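Local coordinates for protein 3-hydroxyacyl-CoA dehydrogenase (Brucella suis, PDB 4O5O) that probably catalyses the NAD-dependent oxidation of 3-hydroxyacyl-CoA to 3-oxoacyl-CoA, as a tetrameric member of the short-chain dehydrogenase family, at residues Asn46-Glu51 against Arg62-Thr66; Arg87-Leu91 against Ala136-Asn140; Val68-Gly74 against Asn128-Leu132. All blocks are in the same frame, centred on the assembly; numbering follows the deposited sequence.

Interaction 1: residues Asn46-Glu51 against Arg62-Thr66; sequences NAEAGE and RFQRT. With EDO (1,2-ethanediol), chain E.
Helix 47-51 runs over strand 62-65, where Gly50 meets Phe63, with the axes of the two short segments 8.2 Å apart and nearly antiparallel at 168°. Phe63 carries the contact. Its CG is anti to the backbone N (chi1 173°), and the ring lies under the first turn of the helix. Gly50 CA sits over one ring face as a CH-pi contact, 3.6 Å from the centroid of the Phe63 ring. The backbone N of Glu51 lies over the same face, also offset toward the rim. Gly50 has no CB, which allows this close approach. The aliphatic part of Glu51 flanks the ring, with its CG 3.7 Å from Phe63 CD2. Ala47 CA approaches Phe63 CE2 obliquely at 3.8 Å. Arg65 brings its CG alongside Ala47 CB; its NE is bonded to Val45 O.

The helix start is capped by Asn46. Its OD1 accepts from Ala49 N at 3.0 Å, with a straight bond of 164° that reaches the oxygen from above the carbonyl plane. A 1,2-ethanediol, probably from the crystallisation liquor, takes up another amide of the first turn: Glu48 N donates to EDO O2 at 2.8 Å. The contact belongs to the right-handed beta-alpha-beta crossover of strand 39-44, helix 47-57 and strand 61-65 in the Rossmann fold. Strand 61-65 is the outermost strand on its side of the sheet within the chain.

The helix is thus held to this strand by aromatic and aliphatic packing, while the polar bonds of Asn46 and the diol serve the helix end.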
loop_
_atom_site.group_PDB
_atom_site.type_symbol
_atom_site.label_atom_id
_atom_site.label_comp_id
_atom_site.label_asym_id
_atom_site.label_seq_id
_atom_site.Cartn_x
_atom_site.Cartn_y
_atom_site.Cartn_z
ATOM N N ASN B 46 -33.704 4.025 6.263
ATOM C CA ASN B 46 -34.841 3.157 5.964
ATOM C C ASN B 46 -35.586 2.868 7.264
ATOM O O ASN B 46 -35.191 1.975 8.031
ATOM C CB ASN B 46 -34.317 1.895 5.275
ATOM C CG ASN B 46 -35.408 0.930 4.850
ATOM O OD1 ASN B 46 -36.552 0.939 5.341
ATOM N ND2 ASN B 46 -35.031 0.044 3.933
ATOM N N ALA B 47 -36.642 3.647 7.527
ATOM C CA ALA B 47 -37.422 3.456 8.736
ATOM C C ALA B 47 -38.051 2.093 8.876
ATOM O O ALA B 47 -38.060 1.532 9.960
ATOM C CB ALA B 47 -38.493 4.532 8.871
ATOM N N GLU B 48 -38.611 1.582 7.798
ATOM C CA GLU B 48 -39.265 0.276 7.848
ATOM C C GLU B 48 -38.275 -0.800 8.307
ATOM O O GLU B 48 -38.577 -1.613 9.209
ATOM C CB GLU B 48 -39.857 -0.066 6.471
ATOM C CG GLU B 48 -40.595 -1.400 6.372
ATOM C CD GLU B 48 -41.276 -1.598 5.025
ATOM O OE1 GLU B 48 -40.574 -1.626 3.986
ATOM O OE2 GLU B 48 -42.519 -1.730 5.004
ATOM N N ALA B 49 -37.088 -0.806 7.698
ATOM C CA ALA B 49 -36.097 -1.846 7.989
ATOM C C ALA B 49 -35.518 -1.667 9.375
ATOM O O ALA B 49 -35.313 -2.624 10.106
ATOM C CB ALA B 49 -34.996 -1.841 6.944
ATOM N N GLY B 50 -35.262 -0.422 9.733
ATOM C CA GLY B 50 -34.693 -0.116 11.038
ATOM C C GLY B 50 -35.631 -0.441 12.190
ATOM O O GLY B 50 -35.214 -1.027 13.190
ATOM N N GLU B 51 -36.907 -0.062 12.051
ATOM C CA GLU B 51 -37.905 -0.372 13.063
ATOM C C GLU B 51 -38.065 -1.881 13.220
ATOM O O GLU B 51 -38.129 -2.392 14.339
ATOM C CB GLU B 51 -39.245 0.293 12.733
ATOM C CG GLU B 51 -39.207 1.806 12.880
ATOM C CD GLU B 51 -40.496 2.503 12.473
ATOM O OE1 GLU B 51 -41.533 1.825 12.364
ATOM O OE2 GLU B 51 -40.476 3.748 12.286
ATOM N N ARG B 62 -32.590 0.010 20.146
ATOM C CA ARG B 62 -33.441 1.132 19.761
ATOM C C ARG B 62 -33.120 1.503 18.324
ATOM O O ARG B 62 -32.002 1.290 17.868
ATOM C CB ARG B 62 -33.173 2.357 20.650
ATOM C CG ARG B 62 -33.339 2.170 22.147
ATOM C CD ARG B 62 -34.793 2.072 22.602
ATOM N NE ARG B 62 -34.835 2.014 24.064
ATOM C CZ ARG B 62 -34.623 0.916 24.790
ATOM N NH1 ARG B 62 -34.399 -0.257 24.211
ATOM N NH2 ARG B 62 -34.626 0.991 26.113
ATOM N N PHE B 63 -34.070 2.086 17.613
ATOM C CA PHE B 63 -33.870 2.635 16.287
ATOM C C PHE B 63 -34.174 4.126 16.247
ATOM O O PHE B 63 -35.135 4.605 16.865
ATOM C CB PHE B 63 -34.808 1.944 15.281
ATOM C CG PHE B 63 -34.785 2.571 13.904
ATOM C CD1 PHE B 63 -33.644 2.503 13.121
ATOM C CD2 PHE B 63 -35.887 3.249 13.403
ATOM C CE1 PHE B 63 -33.588 3.104 11.865
ATOM C CE2 PHE B 63 -35.859 3.841 12.139
ATOM C CZ PHE B 63 -34.700 3.765 11.360
ATOM N N GLN B 64 -33.347 4.865 15.517
ATOM C CA GLN B 64 -33.668 6.247 15.139
ATOM C C GLN B 64 -33.347 6.477 13.679
ATOM O O GLN B 64 -32.207 6.302 13.243
ATOM C CB GLN B 64 -32.901 7.269 15.973
ATOM C CG GLN B 64 -33.191 8.718 15.552
ATOM C CD GLN B 64 -34.660 9.152 15.565
ATOM O OE1 GLN B 64 -35.193 9.713 14.584
ATOM N NE2 GLN B 64 -35.301 8.929 16.661
ATOM N N ARG B 65 -34.341 6.937 12.937
ATOM C CA ARG B 65 -34.187 7.221 11.535
ATOM C C ARG B 65 -33.235 8.405 11.437
ATOM O O ARG B 65 -33.457 9.426 12.082
ATOM C CB ARG B 65 -35.552 7.522 10.912
ATOM C CG ARG B 65 -35.589 7.477 9.398
ATOM C CD ARG B 65 -35.050 8.715 8.723
ATOM N NE ARG B 65 -35.268 8.648 7.279
ATOM C CZ ARG B 65 -35.007 9.625 6.412
ATOM N NH1 ARG B 65 -34.460 10.766 6.800
ATOM N NH2 ARG B 65 -35.279 9.429 5.118
ATOM N N THR B 66 -32.196 8.255 10.601
ATOM C CA THR B 66 -31.060 9.179 10.596
ATOM C C THR B 66 -30.471 9.252 9.203
ATOM O O THR B 66 -30.175 8.214 8.635
ATOM C CB THR B 66 -29.955 8.627 11.519
ATOM O OG1 THR B 66 -30.452 8.495 12.861
ATOM C CG2 THR B 66 -28.715 9.553 11.574
HETATM C C1 EDO E . -37.941 4.958 4.820
HETATM O O1 EDO E . -37.974 6.138 5.648
HETATM C C2 EDO E . -39.291 4.258 4.702
HETATM O O2 EDO E . -39.312 3.056 5.470
#

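Interaction 2: residues Arg87-Leu91 against Ala136-Asn140; sequences RIDVL and AMAKN
Met137 packs end-on against strand 90-91 and the residues before it. Its chain is fully extended beyond CG (chi3 -180°), which carries CE to the backbone. The methyl lies 3.5 Å from Leu91 N and 3.6 Å from Asp89 O, and it also touches the CB of Leu91. Met137 CE meets Ile88 CG2 where the two side chains cross at about a right angle. Ile88 CD1 reaches Ala136 CB and continues the apolar packing toward helix 71-85.

Here a helix of the Rossmann fold packs on the parallel sheet. The end of helix 112-137 and the type I turn from Met137 to Asn140 lie against the start of central strand 90-93.

The other side is looser: a water bridges the two segments, and Arg87 at the margin is partly exposed. Asn140 ND2 donates to Ile88 O at 2.9 Å, with the acceptor in the amide plane and an angle of 166°. The same nitrogen also bonds Arg148 O. The water donates a hydrogen bond to Asn140 OD1 at 2.6 Å, accepts from Ile88 N and reaches Ala136 O only weakly. The Asn140 amide lies over the Arg87 guanidinium, the planes 18° apart, with OD1 above one face toward the rim. Arg87 NE and NH2 grip the Asp89 carboxylate side-on, NH2 lying 2.8 Å from Asp89 OD1. Arg14 is a second partner of that carboxylate.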
loop_
_atom_site.group_PDB
_atom_site.type_symbol
_atom_site.label_atom_id
_atom_site.label_comp_id
_atom_site.label_asym_id
_atom_site.label_seq_id
_atom_site.Cartn_x
_atom_site.Cartn_y
_atom_site.Cartn_z
ATOM N N ARG B 87 -24.751 6.443 27.467
ATOM C CA ARG B 87 -23.349 6.498 27.026
ATOM C C ARG B 87 -23.271 5.895 25.636
ATOM O O ARG B 87 -24.208 5.249 25.172
ATOM C CB ARG B 87 -22.454 5.696 27.999
ATOM C CG ARG B 87 -22.831 4.222 28.049
ATOM C CD ARG B 87 -22.070 3.402 29.056
ATOM N NE ARG B 87 -20.653 3.367 28.744
ATOM C CZ ARG B 87 -19.695 3.956 29.448
ATOM N NH1 ARG B 87 -19.987 4.652 30.546
ATOM N NH2 ARG B 87 -18.426 3.861 29.034
ATOM N N ILE B 88 -22.132 6.134 25.001
ATOM C CA ILE B 88 -21.745 5.498 23.748
ATOM C C ILE B 88 -20.312 4.987 23.888
ATOM O O ILE B 88 -19.408 5.733 24.269
ATOM C CB ILE B 88 -21.769 6.483 22.561
ATOM C CG1 ILE B 88 -23.202 6.971 22.313
ATOM C CG2 ILE B 88 -21.206 5.838 21.293
ATOM C CD1 ILE B 88 -23.299 8.210 21.440
ATOM N N ASP B 89 -20.122 3.727 23.545
ATOM C CA ASP B 89 -18.837 3.055 23.637
ATOM C C ASP B 89 -18.219 2.737 22.286
ATOM O O ASP B 89 -16.999 2.790 22.144
ATOM C CB ASP B 89 -18.976 1.748 24.424
ATOM C CG ASP B 89 -19.326 1.984 25.873
ATOM O OD1 ASP B 89 -18.435 2.350 26.666
ATOM O OD2 ASP B 89 -20.503 1.802 26.230
ATOM N N VAL B 90 -19.057 2.335 21.323
ATOM C CA VAL B 90 -18.557 1.897 20.029
ATOM C C VAL B 90 -19.417 2.520 18.946
ATOM O O VAL B 90 -20.653 2.523 19.054
ATOM C CB VAL B 90 -18.609 0.353 19.868
ATOM C CG1 VAL B 90 -18.085 -0.045 18.493
ATOM C CG2 VAL B 90 -17.823 -0.342 20.976
ATOM N N LEU B 91 -18.778 3.065 17.912
ATOM C CA LEU B 91 -19.487 3.462 16.679
ATOM C C LEU B 91 -19.023 2.553 15.562
ATOM O O LEU B 91 -17.819 2.374 15.371
ATOM C CB LEU B 91 -19.134 4.914 16.296
ATOM C CG LEU B 91 -19.633 5.347 14.913
ATOM C CD1 LEU B 91 -21.147 5.384 14.787
ATOM C CD2 LEU B 91 -19.062 6.695 14.524
ATOM N N ALA B 136 -18.780 12.452 22.198
ATOM C CA ALA B 136 -19.478 11.775 23.296
ATOM C C ALA B 136 -18.532 10.798 24.061
ATOM O O ALA B 136 -18.471 10.796 25.293
ATOM C CB ALA B 136 -20.692 11.057 22.727
ATOM N N MET B 137 -17.781 9.985 23.320
ATOM C CA MET B 137 -16.882 8.996 23.916
ATOM C C MET B 137 -15.834 9.651 24.809
ATOM O O MET B 137 -15.422 9.079 25.822
ATOM C CB MET B 137 -16.168 8.195 22.822
ATOM C CG MET B 137 -17.063 7.221 22.096
ATOM S SD MET B 137 -16.187 6.638 20.622
ATOM C CE MET B 137 -17.387 5.533 19.909
ATOM N N ALA B 138 -15.391 10.841 24.410
ATOM C CA ALA B 138 -14.328 11.539 25.122
ATOM C C ALA B 138 -14.742 11.840 26.572
ATOM O O ALA B 138 -13.866 12.087 27.393
ATOM C CB ALA B 138 -13.915 12.816 24.398
ATOM N N LYS B 139 -16.051 11.846 26.861
ATOM C CA LYS B 139 -16.584 12.073 28.205
ATOM C C LYS B 139 -16.593 10.835 29.084
ATOM O O LYS B 139 -16.775 10.929 30.290
ATOM C CB LYS B 139 -17.999 12.624 28.110
ATOM C CG LYS B 139 -18.087 13.921 27.336
ATOM C CD LYS B 139 -19.522 14.396 27.244
ATOM C CE LYS B 139 -19.654 15.643 26.387
ATOM N NZ LYS B 139 -21.082 16.056 26.310
ATOM N N ASN B 140 -16.450 9.667 28.471
ATOM C CA ASN B 140 -16.503 8.403 29.209
ATOM C C ASN B 140 -15.348 8.300 30.195
ATOM O O ASN B 140 -14.246 8.778 29.942
ATOM C CB ASN B 140 -16.415 7.198 28.261
ATOM C CG ASN B 140 -17.643 7.021 27.412
ATOM O OD1 ASN B 140 -18.740 7.465 27.768
ATOM N ND2 ASN B 140 -17.485 6.345 26.295
HETATM O O HOH W 1 -20.705 8.340 26.221
#

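Interaction 3: residues Val68-Gly74 against Asn128-Leu132; sequences VASDTDG and NMLRL
Asn128 points its amide at the turn that leads into helix 71-74. Its CG is anti to the backbone N (chi1 -174°), which sends ND2 between two backbone carbonyls. ND2 donates to Val68 O at 2.8 Å, with that oxygen in the amide plane and the bond straight at 166°. The second bond, to Ser70 O at 2.9 Å, is more bent. Ser70 O also accepts from Gly74 N, on the opposite face of its carbonyl plane.

NE and NH2 of Arg131 both donate to Asn128 OD1, which lies in the guanidinium plane. This side-on grip helps to fix the turn of the amide. Arg131 NH2 also forms a salt bridge with Asp71 OD1 at 2.8 Å. It meets the carboxylate on its anti side, with the two side chains crossing at about a right angle and the flat groups 26° apart. Asp71 has a second partner in Lys75.

In the Rossmann fold of this family, helices 71-85 and 112-137 pack side by side on one face of the parallel sheet. Here the first turn of one helix meets the C-terminal half of the other. At Gly74 the approach is close: Leu132 CD1 is 3.4 Å from Gly74 C, and Met129 SD is 3.8 Å from Gly74 CA. The side chains of Met129 and Val68 cross at about a right angle, with Met129 CG 3.8 Å from Val68 CG1. Ser70 caps helix 71-74 through a bond from Asp73 N. Arg131 NH1 bonds His110 O of the second subunit, and Leu112 of that subunit packs on Asp71 and Asn128.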
loop_
_atom_site.group_PDB
_atom_site.type_symbol
_atom_site.label_atom_id
_atom_site.label_comp_id
_atom_site.label_asym_id
_atom_site.label_seq_id
_atom_site.Cartn_x
_atom_site.Cartn_y
_atom_site.Cartn_z
ATOM N N VAL B 68 -27.111 10.073 7.879
ATOM C CA VAL B 68 -25.759 10.244 8.438
ATOM C C VAL B 68 -24.991 11.465 7.937
ATOM O O VAL B 68 -24.066 11.913 8.621
ATOM C CB VAL B 68 -24.859 8.997 8.258
ATOM C CG1 VAL B 68 -25.350 7.853 9.116
ATOM C CG2 VAL B 68 -24.737 8.607 6.798
ATOM N N ALA B 69 -25.393 12.028 6.793
ATOM C CA ALA B 69 -24.707 13.199 6.253
ATOM C C ALA B 69 -25.243 14.503 6.853
ATOM O O ALA B 69 -24.722 15.577 6.546
ATOM C CB ALA B 69 -24.820 13.254 4.748
ATOM N N SER B 70 -26.286 14.411 7.687
ATOM C CA SER B 70 -26.906 15.592 8.305
ATOM C C SER B 70 -26.314 15.920 9.679
ATOM O O SER B 70 -26.292 15.082 10.575
ATOM C CB SER B 70 -28.414 15.400 8.430
ATOM O OG SER B 70 -28.997 16.313 9.337
ATOM N N ASP B 71 -25.840 17.150 9.841
ATOM C CA ASP B 71 -25.374 17.635 11.140
ATOM C C ASP B 71 -26.462 17.414 12.216
ATOM O O ASP B 71 -26.211 16.852 13.304
ATOM C CB ASP B 71 -25.044 19.129 11.001
ATOM C CG ASP B 71 -24.606 19.770 12.304
ATOM O OD1 ASP B 71 -23.430 19.674 12.614
ATOM O OD2 ASP B 71 -25.422 20.428 12.993
ATOM N N THR B 72 -27.679 17.868 11.904
ATOM C CA THR B 72 -28.844 17.761 12.803
ATOM C C THR B 72 -29.133 16.335 13.187
ATOM O O THR B 72 -29.283 16.017 14.365
ATOM C CB THR B 72 -30.083 18.341 12.079
ATOM O OG1 THR B 72 -29.914 19.735 11.980
ATOM C CG2 THR B 72 -31.430 17.977 12.759
ATOM N N ASP B 73 -29.240 15.467 12.180
ATOM C CA ASP B 73 -29.605 14.085 12.456
ATOM C C ASP B 73 -28.505 13.389 13.215
ATOM O O ASP B 73 -28.779 12.554 14.065
ATOM C CB ASP B 73 -29.896 13.304 11.183
ATOM C CG ASP B 73 -31.247 13.580 10.605
ATOM O OD1 ASP B 73 -32.029 14.394 11.162
ATOM O OD2 ASP B 73 -31.526 12.924 9.574
ATOM N N GLY B 74 -27.249 13.709 12.918
ATOM C CA GLY B 74 -26.163 13.084 13.642
ATOM C C GLY B 74 -26.224 13.438 15.119
ATOM O O GLY B 74 -26.105 12.558 15.982
ATOM N N ASN B 128 -19.087 12.626 9.677
ATOM C CA ASN B 128 -20.053 13.287 10.536
ATOM C C ASN B 128 -20.356 12.448 11.769
ATOM O O ASN B 128 -20.327 12.944 12.908
ATOM C CB ASN B 128 -21.343 13.552 9.761
ATOM C CG ASN B 128 -22.334 14.374 10.561
ATOM O OD1 ASN B 128 -21.955 15.344 11.227
ATOM N ND2 ASN B 128 -23.609 13.979 10.509
ATOM N N MET B 129 -20.622 11.165 11.584
ATOM C CA MET B 129 -20.918 10.342 12.746
ATOM C C MET B 129 -19.675 10.139 13.622
ATOM O O MET B 129 -19.793 10.094 14.843
ATOM C CB MET B 129 -21.525 8.997 12.309
ATOM C CG MET B 129 -22.894 9.147 11.640
ATOM S SD MET B 129 -24.098 10.107 12.547
ATOM C CE MET B 129 -24.033 9.342 14.168
ATOM N N LEU B 130 -18.480 10.007 13.023
ATOM C CA LEU B 130 -17.303 9.804 13.850
ATOM C C LEU B 130 -16.965 11.019 14.714
ATOM O O LEU B 130 -16.618 10.858 15.880
ATOM C CB LEU B 130 -16.122 9.322 13.020
ATOM C CG LEU B 130 -15.161 10.239 12.330
ATOM C CD1 LEU B 130 -14.182 10.913 13.298
ATOM C CD2 LEU B 130 -14.398 9.393 11.333
ATOM N N ARG B 131 -17.146 12.228 14.188
ATOM C CA ARG B 131 -16.794 13.423 14.961
ATOM C C ARG B 131 -17.730 13.551 16.171
ATOM O O ARG B 131 -17.304 13.881 17.294
ATOM C CB ARG B 131 -16.778 14.676 14.077
ATOM C CG ARG B 131 -18.142 15.232 13.717
ATOM C CD ARG B 131 -18.156 16.278 12.612
ATOM N NE ARG B 131 -19.564 16.621 12.408
ATOM C CZ ARG B 131 -20.234 17.596 13.003
ATOM N NH1 ARG B 131 -19.603 18.543 13.683
ATOM N NH2 ARG B 131 -21.545 17.636 12.832
ATOM N N LEU B 132 -19.007 13.267 15.943
ATOM C CA LEU B 132 -19.997 13.403 17.009
ATOM C C LEU B 132 -19.901 12.251 18.040
ATOM O O LEU B 132 -20.046 12.460 19.262
ATOM C CB LEU B 132 -21.415 13.485 16.404
ATOM C CG LEU B 132 -21.629 14.687 15.492
ATOM C CD1 LEU B 132 -22.983 14.551 14.813
ATOM C CD2 LEU B 132 -21.514 16.014 16.259
#

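All three interactions lie in one Rossmann-type domain. Interactions 2 and 3 both use helix 112-137, with centres 15 Å apart. They touch where Leu91 CD2 lies 3.5 Å from Met129 O. Along the chain their segments alternate. Interaction 1 is joined to interaction 3 in sequence, since strand 61-65 leads into helix 71-85, and Thr66 C lies 3.8 Å from Asp73 OD2. Interactions 1 and 2 do not touch: their nearest atoms are about 9 Å apart and their centres about 21 Å. They are linked through the same parallel sheet. Interaction 3 contributes a hydrogen bond to the second subunit, whereas no other chain of the assembly touches interaction 1.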